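Local atomic coordinates of probable hydrogenase maturation factor HypB (Methanocaldococcus jannaschii, PDB entry 2HF9), a protein that binds GTP, probably hydrolyses it slowly, and is probably required for inserting nickel into the metal centre of [NiFe] hydrogenases during their maturation. Residues E56-I59 with D60-D64. Residues are numbered along the deposited sequence; the frame is centred on the assembly and turned at random.
Sequences EKLI and DNLKD
Lys57 O takes two bonds from Asn61. The backbone N of Asn61 lies 3.1 Å from Lys57 O. The side-chain ND2 of Asn61 lies closer to Lys57 O, at 2.8 Å, and arrives from the opposite face of the carbonyl plane. With CG of Asn61 beside its own backbone N (chi1 -69°), the amide folds back onto the preceding turn. This is the solvent side, where Asn61 and Lys63 are exposed. The buried side is apolar. CD2 of Leu58 and CD1 of Leu62 touch only lightly, 4.3 Å apart, but Leu58 packs on Phe123 and Leu62 on Leu121, both of strand 121-125. Ile59 turns to strand 68-74. Residues 56-62 belong to the later part of helix 51-62, the helix that starts at the P-loop of this G domain. Asp60 N still makes a straight helical bond to Glu56 O (3.1 Å, 176°). Further on, Ile59 O receives both Lys63 N at 3.0 Å and Leu62 N, the latter from above its carbonyl plane. The carboxylate of Asp60 bonds through OD1 to His87, while Glu56 forms salt bridges with Lys86 and Arg83. An alanine in place of Asp60 would probably leave ND1 of His87 without this partner and its ring freer to turn.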
loop_
_atom_site.group_PDB
_atom_site.type_symbol
_atom_site.label_atom_id
_atom_site.label_comp_id
_atom_site.label_asym_id
_atom_site.label_seq_id
_atom_site.Cartn_x
_atom_site.Cartn_y
_atom_site.Cartn_z
ATOM N N GLU A 56 -7.965 -11.332 13.366
ATOM C CA GLU A 56 -9.253 -11.558 14.035
ATOM C C GLU A 56 -9.659 -13.026 13.978
ATOM O O GLU A 56 -9.999 -13.617 15.003
ATOM C CB GLU A 56 -10.356 -10.699 13.409
ATOM C CG GLU A 56 -10.270 -9.221 13.742
ATOM C CD GLU A 56 -11.418 -8.429 13.150
ATOM O OE1 GLU A 56 -12.226 -7.893 13.928
ATOM O OE2 GLU A 56 -11.528 -8.356 11.913
ATOM N N LYS A 57 -9.608 -13.607 12.781
ATOM C CA LYS A 57 -9.939 -15.019 12.589
ATOM C C LYS A 57 -8.987 -15.938 13.349
ATOM O O LYS A 57 -9.419 -16.930 13.941
ATOM C CB LYS A 57 -9.968 -15.386 11.096
ATOM C CG LYS A 57 -11.092 -14.726 10.294
ATOM C CD LYS A 57 -12.462 -15.210 10.730
ATOM C CE LYS A 57 -13.563 -14.656 9.841
ATOM N NZ LYS A 57 -14.895 -15.144 10.311
ATOM N N LEU A 58 -7.694 -15.609 13.334
ATOM C CA LEU A 58 -6.702 -16.377 14.089
ATOM C C LEU A 58 -6.942 -16.343 15.599
ATOM O O LEU A 58 -6.867 -17.385 16.262
ATOM C CB LEU A 58 -5.278 -15.926 13.755
ATOM C CG LEU A 58 -4.749 -16.300 12.363
ATOM C CD1 LEU A 58 -3.410 -15.621 12.119
ATOM C CD2 LEU A 58 -4.622 -17.808 12.189
ATOM N N ILE A 59 -7.230 -15.158 16.137
ATOM C CA ILE A 59 -7.606 -15.016 17.551
ATOM C C ILE A 59 -8.788 -15.929 17.898
ATOM O O ILE A 59 -8.689 -16.760 18.803
ATOM C CB ILE A 59 -7.936 -13.548 17.929
ATOM C CG1 ILE A 59 -6.682 -12.673 17.836
ATOM C CG2 ILE A 59 -8.523 -13.466 19.353
ATOM C CD1 ILE A 59 -6.978 -11.178 17.743
ATOM N N ASP A 60 -9.890 -15.779 17.163
ATOM C CA ASP A 60 -11.104 -16.575 17.389
ATOM C C ASP A 60 -10.833 -18.075 17.438
ATOM O O ASP A 60 -11.410 -18.795 18.255
ATOM C CB ASP A 60 -12.138 -16.303 16.291
ATOM C CG ASP A 60 -12.767 -14.933 16.400
ATOM O OD1 ASP A 60 -12.479 -14.214 17.374
ATOM O OD2 ASP A 60 -13.557 -14.573 15.501
ATOM N N ASN A 61 -9.951 -18.539 16.561
ATOM C CA ASN A 61 -9.762 -19.969 16.378
ATOM C C ASN A 61 -8.611 -20.578 17.177
ATOM O O ASN A 61 -8.490 -21.800 17.257
ATOM C CB ASN A 61 -9.700 -20.303 14.880
ATOM C CG ASN A 61 -11.052 -20.118 14.199
ATOM O OD1 ASN A 61 -11.969 -20.917 14.400
ATOM N ND2 ASN A 61 -11.191 -19.043 13.419
ATOM N N LEU A 62 -7.807 -19.728 17.813
ATOM C CA LEU A 62 -6.656 -20.193 18.592
ATOM C C LEU A 62 -6.736 -19.844 20.079
ATOM O O LEU A 62 -5.938 -20.349 20.874
ATOM C CB LEU A 62 -5.347 -19.649 18.002
ATOM C CG LEU A 62 -4.889 -20.172 16.639
ATOM C CD1 LEU A 62 -3.747 -19.309 16.089
ATOM C CD2 LEU A 62 -4.482 -21.636 16.713
ATOM N N LYS A 63 -7.694 -18.998 20.454
ATOM C CA LYS A 63 -7.770 -18.490 21.834
ATOM C C LYS A 63 -8.108 -19.565 22.874
ATOM O O LYS A 63 -7.863 -19.372 24.064
ATOM C CB LYS A 63 -8.730 -17.298 21.947
ATOM C CG LYS A 63 -10.193 -17.600 21.668
ATOM C CD LYS A 63 -11.004 -16.316 21.673
ATOM C CE LYS A 63 -12.494 -16.596 21.626
ATOM N NZ LYS A 63 -13.272 -15.328 21.539
ATOM N N ASP A 64 -8.658 -20.688 22.417
ATOM C CA ASP A 64 -8.964 -21.825 23.300
ATOM C C ASP A 64 -7.700 -22.578 23.711
ATOM O O ASP A 64 -7.671 -23.254 24.742
ATOM C CB ASP A 64 -9.951 -22.785 22.624
ATOM C CG ASP A 64 -9.399 -23.390 21.337
ATOM O OD1 ASP A 64 -9.700 -22.855 20.250
ATOM O OD2 ASP A 64 -8.655 -24.392 21.405
#